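Local atomic coordinates of vacuolar aminopeptidase 1 (PDB entry 5JGF), a protein that removes single amino acids, preferably neutral or hydrophobic ones, from the N-terminus of peptides as a zinc-dependent dodecameric enzyme of the yeast vacuole. Residues F31-F41 with S267-A278. Sequence-based numbering, arbitrary orientation.
Sequences FFAELLDKHNF and SFAAMIALICYA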
# COMPACT_ATOMS: atom_id res chain seq x y z
N PHE D 31 25.33 38.59 33.04
CA PHE D 31 24.32 39.27 33.85
C PHE D 31 24.39 38.83 35.31
O PHE D 31 24.36 39.65 36.22
CB PHE D 31 22.92 38.96 33.31
CG PHE D 31 21.80 39.40 34.21
CD1 PHE D 31 21.30 40.70 34.14
CD2 PHE D 31 21.24 38.52 35.14
CE1 PHE D 31 20.26 41.11 34.99
CE2 PHE D 31 20.21 38.93 35.98
CZ PHE D 31 19.71 40.22 35.91
N PHE D 32 24.44 37.52 35.52
CA PHE D 32 24.50 36.98 36.88
C PHE D 32 25.82 37.29 37.57
O PHE D 32 25.85 37.49 38.79
CB PHE D 32 24.25 35.47 36.87
CG PHE D 32 22.83 35.09 36.57
CD1 PHE D 32 21.78 35.69 37.25
CD2 PHE D 32 22.54 34.13 35.60
CE1 PHE D 32 20.45 35.34 36.98
CE2 PHE D 32 21.22 33.78 35.32
CZ PHE D 32 20.17 34.38 36.01
N ALA D 33 26.91 37.32 36.80
CA ALA D 33 28.22 37.63 37.36
C ALA D 33 28.20 39.05 37.88
O ALA D 33 28.71 39.35 38.96
CB ALA D 33 29.30 37.48 36.30
N GLU D 34 27.59 39.94 37.11
CA GLU D 34 27.49 41.34 37.47
C GLU D 34 26.64 41.52 38.72
O GLU D 34 26.96 42.33 39.60
CB GLU D 34 26.89 42.13 36.31
CG GLU D 34 26.94 43.63 36.48
CD GLU D 34 26.52 44.35 35.21
OE1 GLU D 34 26.03 45.49 35.26
OE2 GLU D 34 26.66 43.76 34.12
N LEU D 35 25.55 40.76 38.79
CA LEU D 35 24.64 40.80 39.93
C LEU D 35 25.35 40.29 41.18
O LEU D 35 25.20 40.85 42.27
CB LEU D 35 23.41 39.93 39.65
CG LEU D 35 22.34 39.89 40.75
CD1 LEU D 35 21.74 41.28 40.92
CD2 LEU D 35 21.26 38.88 40.37
N LEU D 36 26.12 39.22 41.01
CA LEU D 36 26.86 38.64 42.12
C LEU D 36 27.94 39.61 42.62
O LEU D 36 28.15 39.74 43.82
CB LEU D 36 27.50 37.31 41.69
CG LEU D 36 26.50 36.17 41.48
CD1 LEU D 36 27.14 35.07 40.64
CD2 LEU D 36 26.04 35.64 42.83
N ASP D 37 28.61 40.29 41.68
CA ASP D 37 29.63 41.26 42.05
C ASP D 37 29.00 42.33 42.93
O ASP D 37 29.51 42.68 43.99
CB ASP D 37 30.22 41.96 40.82
CG ASP D 37 31.12 41.06 39.99
OD1 ASP D 37 31.65 40.06 40.53
OD2 ASP D 37 31.31 41.37 38.80
N LYS D 38 27.86 42.85 42.47
CA LYS D 38 27.14 43.88 43.19
C LYS D 38 26.74 43.44 44.60
O LYS D 38 26.65 44.25 45.51
CB LYS D 38 25.89 44.29 42.40
CG LYS D 38 24.91 45.13 43.21
CD LYS D 38 23.78 45.67 42.35
CE LYS D 38 22.78 46.42 43.22
NZ LYS D 38 22.03 47.44 42.45
N HIS D 39 26.50 42.14 44.76
CA HIS D 39 26.10 41.63 46.07
C HIS D 39 27.26 41.03 46.85
O HIS D 39 27.08 40.16 47.71
CB HIS D 39 24.95 40.64 45.89
CG HIS D 39 23.65 41.32 45.57
ND1 HIS D 39 22.80 41.80 46.54
CD2 HIS D 39 23.10 41.66 44.38
CE1 HIS D 39 21.79 42.42 45.96
NE2 HIS D 39 21.94 42.35 44.66
N ASN D 40 28.45 41.51 46.54
CA ASN D 40 29.67 41.11 47.22
C ASN D 40 30.12 39.66 47.16
O ASN D 40 30.68 39.13 48.12
CB ASN D 40 29.59 41.57 48.67
CG ASN D 40 29.29 43.05 48.79
OD1 ASN D 40 28.22 43.45 49.26
ND2 ASN D 40 30.22 43.88 48.34
N PHE D 41 29.87 38.99 46.03
CA PHE D 41 30.34 37.63 45.85
C PHE D 41 31.68 37.82 45.14
O PHE D 41 31.78 38.58 44.18
CB PHE D 41 29.40 36.81 44.95
CG PHE D 41 28.22 36.23 45.67
CD1 PHE D 41 27.19 37.04 46.13
CD2 PHE D 41 28.12 34.85 45.87
CE1 PHE D 41 26.08 36.49 46.78
CE2 PHE D 41 27.02 34.29 46.51
CZ PHE D 41 26.00 35.12 46.97
N SER D 267 16.54 29.43 36.23
CA SER D 267 17.87 29.97 36.52
C SER D 267 17.76 31.33 37.19
O SER D 267 18.41 31.58 38.20
CB SER D 267 18.69 30.09 35.24
OG SER D 267 19.03 28.80 34.75
N PHE D 268 16.92 32.20 36.63
CA PHE D 268 16.71 33.54 37.19
C PHE D 268 16.11 33.46 38.59
O PHE D 268 16.60 34.09 39.53
CB PHE D 268 15.78 34.34 36.27
CG PHE D 268 15.52 35.75 36.74
CD1 PHE D 268 16.40 36.78 36.42
CD2 PHE D 268 14.38 36.05 37.49
CE1 PHE D 268 16.15 38.09 36.84
CE2 PHE D 268 14.12 37.36 37.91
CZ PHE D 268 15.01 38.38 37.59
N ALA D 269 15.04 32.68 38.73
CA ALA D 269 14.38 32.52 40.02
C ALA D 269 15.33 31.97 41.08
O ALA D 269 15.32 32.43 42.22
CB ALA D 269 13.16 31.61 39.88
N ALA D 270 16.15 30.99 40.70
CA ALA D 270 17.09 30.41 41.65
C ALA D 270 18.18 31.40 42.06
O ALA D 270 18.52 31.49 43.24
CB ALA D 270 17.72 29.15 41.05
N MET D 271 18.73 32.14 41.10
CA MET D 271 19.78 33.11 41.41
C MET D 271 19.26 34.26 42.27
O MET D 271 19.93 34.70 43.20
CB MET D 271 20.40 33.67 40.13
CG MET D 271 21.38 32.74 39.43
SD MET D 271 22.75 32.18 40.48
CE MET D 271 23.29 33.65 41.20
N ILE D 272 18.07 34.75 41.95
CA ILE D 272 17.49 35.84 42.72
C ILE D 272 17.25 35.35 44.14
O ILE D 272 17.49 36.07 45.11
CB ILE D 272 16.17 36.34 42.10
CG1 ILE D 272 16.44 36.99 40.74
CG2 ILE D 272 15.48 37.33 43.03
CD1 ILE D 272 17.38 38.19 40.80
N ALA D 273 16.78 34.11 44.27
CA ALA D 273 16.53 33.55 45.59
C ALA D 273 17.84 33.47 46.37
O ALA D 273 17.88 33.80 47.56
CB ALA D 273 15.92 32.16 45.46
N LEU D 274 18.91 33.05 45.70
CA LEU D 274 20.21 32.94 46.35
C LEU D 274 20.68 34.31 46.85
O LEU D 274 21.19 34.43 47.97
CB LEU D 274 21.25 32.37 45.38
CG LEU D 274 22.67 32.26 45.97
CD1 LEU D 274 22.68 31.16 47.02
CD2 LEU D 274 23.68 31.96 44.88
N ILE D 275 20.53 35.33 46.01
CA ILE D 275 20.94 36.68 46.36
C ILE D 275 20.12 37.23 47.53
O ILE D 275 20.68 37.82 48.45
CB ILE D 275 20.84 37.63 45.13
CG1 ILE D 275 22.21 37.73 44.44
CG2 ILE D 275 20.38 39.02 45.55
CD1 ILE D 275 22.81 36.40 44.06
N CYS D 276 18.81 37.03 47.48
CA CYS D 276 17.93 37.50 48.55
C CYS D 276 18.32 36.81 49.85
O CYS D 276 18.34 37.43 50.92
CB CYS D 276 16.47 37.19 48.24
SG CYS D 276 15.77 38.18 46.90
N TYR D 277 18.61 35.52 49.75
CA TYR D 277 19.00 34.72 50.90
C TYR D 277 20.36 35.16 51.45
O TYR D 277 20.54 35.30 52.66
CB TYR D 277 19.03 33.24 50.51
CG TYR D 277 19.78 32.34 51.47
CD1 TYR D 277 21.07 31.90 51.16
CD2 TYR D 277 19.21 31.93 52.67
CE1 TYR D 277 21.77 31.06 52.03
CE2 TYR D 277 19.90 31.10 53.55
CZ TYR D 277 21.18 30.67 53.22
OH TYR D 277 21.86 29.85 54.09
N ALA D 278 21.30 35.39 50.54
CA ALA D 278 22.65 35.80 50.90
C ALA D 278 22.68 37.12 51.67
O ALA D 278 23.58 37.34 52.48
CB ALA D 278 23.50 35.92 49.64
O HOH W 1 22.88 39.55 48.63
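Phe32 and Met271 begin the dense half of this contact. The methionine lays its CG over one face of the phenyl ring, 3.7 Å from the ring centroid, a CH-pi contact displaced toward the rim, while CB of Met271 sits 3.6 Å from CE1 of Phe32. Bends at chi2 (-56°) and chi3 (-48°) fold the thioether back: SD stands farther above the same ring as a Met-aromatic contact, and CE reaches Leu36. CD2 of Leu36 is the hub here, 3.5 Å from CD1 of Ile275, with the Phe41 ring lying flat against it. The Schellman turn ending helix 25-38, where Phe41 N bonds to Leu36 O, brings that ring in, and its edge meets Ala278, CB of Ala278 3.7 Å from CZ of Phe41. The other flank is looser. Leu35 meets Ile272 methyl to methyl, CD2 of Leu35 4.0 Å from CD1 of Ile272, and CE2 of Phe31 comes to the edge of the Phe268 ring, 4.2 Å from its CE1. His39, partly exposed, closes this side: CG2 of Ile275 points at the middle of one imidazole face, and a water takes a weak bond from ND1 of His39 and donates to O of Ile275. Helix 31-38 and helix 267-278 run almost parallel (6°, axes 11.1 Å apart at closest approach), side by side on one face of this M18 aminopeptidase's mixed sheet. Ser267, at the Phe32 end, has its side chain about 8 Å from a bound zinc ion. The tight half rests on Leu294 and Val292 of strand 289-295 and Ala72 and Ile74 of strand 69-76; Phe18 of helix 7-21 covers the phenylalanine end, and helix 448-468 packs along helix 261-278.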